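Local atomic coordinates of rhamnose ABC transporter, periplasmic rhamnose-binding protein (Kribbella flavida, PDB entry 4KVF), a protein that probably binds rhamnose or a related sugar outside the cell membrane and hands it to an ABC transporter for uptake. Residues 34-39 with 291-296; 305-310 with 315-320. One frame throughout, in Å; residues are numbered along the deposited sequence.

Contact 1: residues 34-39 with 291-296; sequences APLKEG and AGAALK
Lys37 and Leu36 are the residues of loop 34-39 that meet helix 281-296, one through a polar tip and the other through its CG and one methyl, CD1. The polar link is a single hydrogen bond from Lys37 NZ to Lys296 O, 3.0 Å long. The donor stands 29° out of the carbonyl plane, and the C=O...N angle is 148°. The lysine reaches this carbonyl because its chain is extended beyond CG, with CG anti to the carbonyl carbon (chi1 -66°); CE follows alongside, 3.4 Å from Lys296 O. The ammonium thus lies at the C-terminal end of the helix, where its charge would probably be favoured by the helix dipole.

Apolar contact comes from one end of Leu36. Its CG lies 4.0 Å from Ala293 CB, and its CD1 rests 3.6 Å from Ala293 O and 4.4 Å from Ala294 CB, so one methyl spans a helical carbonyl and the next alanine. In all, 203 Å² is buried, a modest patch.

The two like charges stay apart, Lys37 NZ being 5.2 Å from Lys296 NZ, and the latter is paired with Asp121 in a salt bridge. The hydroxyl of Ser297 bonds to both Lys37 N and Ala293 O, adding a bridge between loop and helix.

The loop runs on into strand 41-45 and crosses one flank of helix 281-296. Elsewhere on that helix Leu295 packs on strand 123-127, and Ala291 and Ala294 on strand 307-309.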
ATOM      1  N   ALA A  34     -22.870  18.138  -7.498  1.00 53.97           N
ATOM      2  CA  ALA A  34     -22.026  19.032  -8.278  1.00 47.08           C
ATOM      3  C   ALA A  34     -21.289  18.219  -9.334  1.00 49.28           C
ATOM      4  O   ALA A  34     -20.757  17.145  -9.038  1.00 49.97           O
ATOM      5  CB  ALA A  34     -21.030  19.753  -7.379  1.00 44.63           C
ATOM      6  N   PRO A  35     -21.244  18.729 -10.574  1.00 46.21           N
ATOM      7  CA  PRO A  35     -20.527  17.999 -11.627  1.00 48.65           C
ATOM      8  C   PRO A  35     -19.011  18.072 -11.476  1.00 47.59           C
ATOM      9  O   PRO A  35     -18.480  19.120 -11.100  1.00 44.09           O
ATOM     10  CB  PRO A  35     -20.970  18.710 -12.911  1.00 50.54           C
ATOM     11  CG  PRO A  35     -21.343  20.093 -12.466  1.00 57.66           C
ATOM     12  CD  PRO A  35     -21.909  19.942 -11.081  1.00 52.45           C
ATOM     13  N   LEU A  36     -18.320  16.969 -11.760  1.00 44.96           N
ATOM     14  CA  LEU A  36     -16.867  16.982 -11.788  1.00 43.18           C
ATOM     15  C   LEU A  36     -16.439  17.940 -12.893  1.00 43.29           C
ATOM     16  O   LEU A  36     -16.923  17.849 -14.025  1.00 53.70           O
ATOM     17  CB  LEU A  36     -16.315  15.572 -12.041  1.00 48.77           C
ATOM     18  CG  LEU A  36     -15.264  14.974 -11.096  1.00 50.60           C
ATOM     19  CD1 LEU A  36     -15.563  15.281  -9.642  1.00 47.69           C
ATOM     20  CD2 LEU A  36     -15.209  13.466 -11.289  1.00 49.75           C
ATOM     21  N   LYS A  37     -15.564  18.881 -12.549  1.00 38.85           N
ATOM     22  CA  LYS A  37     -15.062  19.875 -13.499  1.00 45.67           C
ATOM     23  C   LYS A  37     -14.086  19.256 -14.497  1.00 40.80           C
ATOM     24  O   LYS A  37     -13.273  18.404 -14.132  1.00 42.91           O
ATOM     25  CB  LYS A  37     -14.339  21.008 -12.762  1.00 45.54           C
ATOM     26  CG  LYS A  37     -15.202  21.876 -11.859  1.00 51.02           C
ATOM     27  CD  LYS A  37     -14.307  22.842 -11.073  1.00 59.66           C
ATOM     28  CE  LYS A  37     -15.059  23.617  -9.994  1.00 68.38           C
ATOM     29  NZ  LYS A  37     -14.132  24.471  -9.186  1.00 67.44           N
ATOM     30  N   GLU A  38     -14.157  19.704 -15.751  1.00 45.46           N
ATOM     31  CA  GLU A  38     -13.170  19.327 -16.758  1.00 43.46           C
ATOM     32  C   GLU A  38     -11.972  20.272 -16.703  1.00 41.53           C
ATOM     33  O   GLU A  38     -12.060  21.368 -16.150  1.00 44.09           O
ATOM     34  CB  GLU A  38     -13.787  19.359 -18.161  1.00 49.14           C
ATOM     35  CG  GLU A  38     -14.863  18.324 -18.384  1.00 49.10           C
ATOM     36  CD  GLU A  38     -15.537  18.455 -19.739  1.00 59.17           C
ATOM     37  OE1 GLU A  38     -15.438  19.533 -20.364  1.00 61.77           O
ATOM     38  OE2 GLU A  38     -16.177  17.475 -20.176  1.00 68.14           O
ATOM     39  N   GLY A  39     -10.855  19.844 -17.281  1.00 41.39           N
ATOM     40  CA  GLY A  39      -9.689  20.701 -17.413  1.00 40.33           C
ATOM     41  C   GLY A  39      -8.901  20.939 -16.136  1.00 36.63           C
ATOM     42  O   GLY A  39      -8.069  21.854 -16.076  1.00 41.13           O
ATOM     43  N   ALA A 291     -10.546  11.616  -6.085  1.00 21.81           N
ATOM     44  CA  ALA A 291     -10.765  12.274  -4.806  1.00 23.03           C
ATOM     45  C   ALA A 291     -10.430  13.764  -4.925  1.00 22.87           C
ATOM     46  O   ALA A 291     -11.181  14.635  -4.466  1.00 24.29           O
ATOM     47  CB  ALA A 291      -9.887  11.626  -3.733  1.00 22.71           C
ATOM     48  N   GLY A 292      -9.299  14.037  -5.559  1.00 24.27           N
ATOM     49  CA  GLY A 292      -8.843  15.405  -5.754  1.00 24.09           C
ATOM     50  C   GLY A 292      -9.841  16.184  -6.596  1.00 26.68           C
ATOM     51  O   GLY A 292     -10.177  17.331  -6.297  1.00 25.32           O
ATOM     52  N   ALA A 293     -10.319  15.555  -7.659  1.00 23.08           N
ATOM     53  CA  ALA A 293     -11.294  16.195  -8.536  1.00 25.84           C
ATOM     54  C   ALA A 293     -12.603  16.451  -7.815  1.00 27.70           C
ATOM     55  O   ALA A 293     -13.228  17.495  -8.022  1.00 27.60           O
ATOM     56  CB  ALA A 293     -11.532  15.354  -9.781  1.00 26.71           C
ATOM     57  N   ALA A 294     -13.023  15.501  -6.974  1.00 25.03           N
ATOM     58  CA  ALA A 294     -14.246  15.660  -6.202  1.00 28.11           C
ATOM     59  C   ALA A 294     -14.107  16.821  -5.251  1.00 27.12           C
ATOM     60  O   ALA A 294     -15.044  17.586  -5.074  1.00 28.34           O
ATOM     61  CB  ALA A 294     -14.588  14.385  -5.423  1.00 26.17           C
ATOM     62  N   LEU A 295     -12.931  16.954  -4.641  1.00 23.26           N
ATOM     63  CA  LEU A 295     -12.684  18.079  -3.731  1.00 24.98           C
ATOM     64  C   LEU A 295     -12.749  19.417  -4.469  1.00 27.49           C
ATOM     65  O   LEU A 295     -13.411  20.362  -4.025  1.00 30.01           O
ATOM     66  CB  LEU A 295     -11.320  17.922  -3.049  1.00 23.81           C
ATOM     67  CG  LEU A 295     -11.299  16.855  -1.948  1.00 23.46           C
ATOM     68  CD1 LEU A 295      -9.874  16.429  -1.681  1.00 27.60           C
ATOM     69  CD2 LEU A 295     -11.931  17.403  -0.673  1.00 24.57           C
ATOM     70  N   LYS A 296     -12.057  19.486  -5.596  1.00 26.98           N
ATOM     71  CA  LYS A 296     -11.973  20.731  -6.375  1.00 26.73           C
ATOM     72  C   LYS A 296     -13.308  21.120  -7.000  1.00 30.75           C
ATOM     73  O   LYS A 296     -13.586  22.304  -7.202  1.00 36.69           O
ATOM     74  CB  LYS A 296     -10.884  20.610  -7.450  1.00 27.99           C
ATOM     75  CG  LYS A 296     -10.551  21.905  -8.184  1.00 39.13           C
ATOM     76  CD  LYS A 296     -10.025  22.968  -7.230  1.00 34.63           C
ATOM     77  CE  LYS A 296      -9.742  24.272  -7.967  1.00 43.47           C
ATOM     78  NZ  LYS A 296      -9.506  25.397  -7.017  1.00 45.89           N
TER

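Contact 2: residues 305-310 with 315-320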
ATOM      1  N   GLY A 305     -17.747  10.521   6.360  1.00 28.77           N
ATOM      2  CA  GLY A 305     -19.086  10.114   5.979  1.00 26.63           C
ATOM      3  C   GLY A 305     -19.536  10.604   4.616  1.00 25.52           C
ATOM      4  O   GLY A 305     -20.567  10.157   4.109  1.00 29.66           O
ATOM      5  N   GLU A 306     -18.783  11.540   4.039  1.00 25.36           N
ATOM      6  CA  GLU A 306     -19.070  12.048   2.704  1.00 30.98           C
ATOM      7  C   GLU A 306     -18.780  10.957   1.677  1.00 29.82           C
ATOM      8  O   GLU A 306     -17.849  10.168   1.849  1.00 32.07           O
ATOM      9  CB  GLU A 306     -18.211  13.284   2.408  1.00 27.17           C
ATOM     10  CG  GLU A 306     -18.640  14.512   3.192  1.00 31.22           C
ATOM     11  CD  GLU A 306     -17.794  15.723   2.872  1.00 35.86           C
ATOM     12  OE1 GLU A 306     -16.673  15.532   2.356  1.00 34.38           O
ATOM     13  OE2 GLU A 306     -18.254  16.859   3.130  1.00 41.94           O
ATOM     14  N   LYS A 307     -19.582  10.912   0.618  1.00 27.11           N
ATOM     15  CA  LYS A 307     -19.433   9.881  -0.409  1.00 27.41           C
ATOM     16  C   LYS A 307     -19.141  10.500  -1.763  1.00 30.77           C
ATOM     17  O   LYS A 307     -19.620  11.592  -2.064  1.00 30.18           O
ATOM     18  CB  LYS A 307     -20.698   9.012  -0.507  1.00 31.85           C
ATOM     19  CG  LYS A 307     -21.051   8.232   0.765  1.00 34.57           C
ATOM     20  CD  LYS A 307     -22.281   7.322   0.597  1.00 34.83           C
ATOM     21  CE  LYS A 307     -23.581   8.128   0.595  1.00 51.62           C
ATOM     22  NZ  LYS A 307     -24.798   7.258   0.607  1.00 64.42           N
ATOM     23  N   PHE A 308     -18.361   9.797  -2.582  1.00 28.02           N
ATOM     24  CA  PHE A 308     -18.139  10.229  -3.956  1.00 29.46           C
ATOM     25  C   PHE A 308     -17.864   9.042  -4.855  1.00 31.41           C
ATOM     26  O   PHE A 308     -17.567   7.950  -4.380  1.00 29.21           O
ATOM     27  CB  PHE A 308     -16.995  11.241  -4.046  1.00 26.17           C
ATOM     28  CG  PHE A 308     -15.644  10.659  -3.745  1.00 24.17           C
ATOM     29  CD1 PHE A 308     -15.269  10.388  -2.442  1.00 25.79           C
ATOM     30  CD2 PHE A 308     -14.741  10.377  -4.773  1.00 23.43           C
ATOM     31  CE1 PHE A 308     -14.010   9.851  -2.162  1.00 23.20           C
ATOM     32  CE2 PHE A 308     -13.497   9.831  -4.503  1.00 24.74           C
ATOM     33  CZ  PHE A 308     -13.130   9.568  -3.189  1.00 25.44           C
ATOM     34  N   LYS A 309     -17.994   9.270  -6.158  1.00 28.72           N
ATOM     35  CA  LYS A 309     -17.772   8.238  -7.157  1.00 28.51           C
ATOM     36  C   LYS A 309     -16.344   8.352  -7.653  1.00 28.40           C
ATOM     37  O   LYS A 309     -15.845   9.456  -7.873  1.00 28.57           O
ATOM     38  CB  LYS A 309     -18.732   8.428  -8.338  1.00 27.33           C
ATOM     39  CG  LYS A 309     -20.204   8.326  -7.994  1.00 46.66           C
ATOM     40  CD  LYS A 309     -20.534   6.981  -7.370  1.00 43.33           C
ATOM     41  CE  LYS A 309     -22.028   6.698  -7.445  1.00 49.85           C
ATOM     42  NZ  LYS A 309     -22.838   7.887  -7.059  1.00 44.79           N
ATOM     43  N   ALA A 310     -15.684   7.209  -7.818  1.00 29.06           N
ATOM     44  CA  ALA A 310     -14.314   7.184  -8.323  1.00 25.37           C
ATOM     45  C   ALA A 310     -14.172   6.267  -9.524  1.00 21.52           C
ATOM     46  O   ALA A 310     -13.398   5.318  -9.495  1.00 28.06           O
ATOM     47  CB  ALA A 310     -13.342   6.767  -7.216  1.00 26.94           C
ATOM     48  N   GLU A 315     -17.988   3.514  -5.524  1.00 26.24           N
ATOM     49  CA  GLU A 315     -18.272   4.579  -4.561  1.00 25.07           C
ATOM     50  C   GLU A 315     -17.399   4.487  -3.313  1.00 25.75           C
ATOM     51  O   GLU A 315     -17.131   3.399  -2.787  1.00 28.70           O
ATOM     52  CB  GLU A 315     -19.754   4.549  -4.150  1.00 32.74           C
ATOM     53  CG  GLU A 315     -20.201   5.768  -3.333  1.00 31.96           C
ATOM     54  CD  GLU A 315     -21.680   5.705  -2.954  1.00 42.55           C
ATOM     55  OE1 GLU A 315     -22.132   4.641  -2.464  1.00 45.82           O
ATOM     56  OE2 GLU A 315     -22.391   6.709  -3.167  1.00 45.42           O
ATOM     57  N   TYR A 316     -16.947   5.645  -2.845  1.00 23.43           N
ATOM     58  CA  TYR A 316     -16.128   5.725  -1.645  1.00 22.91           C
ATOM     59  C   TYR A 316     -16.794   6.554  -0.567  1.00 28.06           C
ATOM     60  O   TYR A 316     -17.490   7.518  -0.866  1.00 27.20           O
ATOM     61  CB  TYR A 316     -14.745   6.286  -1.973  1.00 22.11           C
ATOM     62  CG  TYR A 316     -13.877   5.193  -2.537  1.00 20.37           C
ATOM     63  CD1 TYR A 316     -13.124   4.384  -1.692  1.00 24.73           C
ATOM     64  CD2 TYR A 316     -13.897   4.899  -3.889  1.00 26.51           C
ATOM     65  CE1 TYR A 316     -12.358   3.344  -2.191  1.00 22.12           C
ATOM     66  CE2 TYR A 316     -13.137   3.861  -4.404  1.00 25.92           C
ATOM     67  CZ  TYR A 316     -12.357   3.095  -3.546  1.00 22.51           C
ATOM     68  OH  TYR A 316     -11.615   2.053  -4.055  1.00 24.55           O
ATOM     69  N   THR A 317     -16.597   6.154   0.686  1.00 26.32           N
ATOM     70  CA  THR A 317     -17.036   6.974   1.818  1.00 24.22           C
ATOM     71  C   THR A 317     -15.786   7.439   2.561  1.00 27.96           C
ATOM     72  O   THR A 317     -14.932   6.627   2.926  1.00 29.27           O
ATOM     73  CB  THR A 317     -17.933   6.195   2.781  1.00 27.89           C
ATOM     74  OG1 THR A 317     -19.113   5.726   2.100  1.00 28.86           O
ATOM     75  CG2 THR A 317     -18.366   7.105   3.958  1.00 26.79           C
ATOM     76  N   VAL A 318     -15.661   8.747   2.761  1.00 26.59           N
ATOM     77  CA  VAL A 318     -14.515   9.303   3.463  1.00 25.81           C
ATOM     78  C   VAL A 318     -14.551   8.853   4.918  1.00 27.41           C
ATOM     79  O   VAL A 318     -15.604   8.891   5.562  1.00 27.30           O
ATOM     80  CB  VAL A 318     -14.537  10.851   3.410  1.00 24.39           C
ATOM     81  CG1 VAL A 318     -13.347  11.426   4.129  1.00 24.54           C
ATOM     82  CG2 VAL A 318     -14.564  11.344   1.967  1.00 28.32           C
ATOM     83  N   GLY A 319     -13.408   8.411   5.437  1.00 26.10           N
ATOM     84  CA  GLY A 319     -13.340   7.976   6.822  1.00 28.64           C
ATOM     85  C   GLY A 319     -12.890   9.088   7.755  1.00 34.10           C
ATOM     86  O   GLY A 319     -12.909  10.265   7.391  1.00 30.22           O
ATOM     87  N   ALA A 320     -12.481   8.724   8.966  1.00 28.42           N
ATOM     88  CA  ALA A 320     -12.024   9.722   9.929  1.00 35.05           C
ATOM     89  C   ALA A 320     -10.803  10.486   9.403  1.00 34.82           C
ATOM     90  O   ALA A 320      -9.938   9.911   8.725  1.00 30.14           O
ATOM     91  CB  ALA A 320     -11.707   9.062  11.258  1.00 44.04           C
TER
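Residues 307-309 and 315-317 run antiparallel, their short axes 4.7 Å apart at 155°, with Phe308 and Tyr316 forming a hydrogen-bonded pair between the non-hydrogen-bonded pairs Lys307-Thr317 and Lys309-Glu315. Tyr316 N to Phe308 O (2.8 Å) and Phe308 N to Tyr316 O (3.0 Å) close that central pair. Beyond the strands, Val318 N bonds to Glu306 O but Val318 O takes Gly305 N, so two residues stand against one: with Gly305 at positive phi (96°), a G1 beta bulge that ends the regular pairing.

Lys307, Lys309, Glu315 and Thr317 share the exposed face. Lys307 lies beside Thr317, its CG 3.4 Å from Thr317 OG1. The Glu315 carboxylate sits near both lysines without a salt bridge: OE2 is 4.1 Å from Lys309 NZ and 4.5 Å from Lys307 NZ.

On the other face, Phe308 CG is wedged between the backbone N and carbonyl carbon (chi1 68°), which brings CE1 obliquely against Tyr316 CB, 3.6 Å away. The ring also packs on Ala291, Ala294 and Ile324. Were Phe308 an alanine, Tyr316 CB and those side chains would probably lose the ring they pack against. Ala310 CB meets the Tyr316 ring at CD2, 3.9 Å away, while the phenol OH bonds to Leu326 O.

This is a two-stranded beta hairpin with a G1 bulge, one face exposed and one largely turned inward against helix 281-296 and strand 323-325.

Contacts 1 and 2 lie on the same side of the chain's centre, their own centres 14 Å apart, and come in series: contact 1 closes with the end of helix 281-296 before contact 2 opens. That helix is their shared element. Loop 34-39 meets one flank, while on another Ala291 CA comes within 3.7 Å of Phe308 CE2. Both contacts belong to the lobe built on the six-stranded parallel sheet. Only contact 1 is long-range, joining chain parts about 250 residues apart; contact 2 is a local hairpin, tied to it through the helix. This is consistent with the two-lobed periplasmic binding protein fold, in which the chain passes back and forth between lobes.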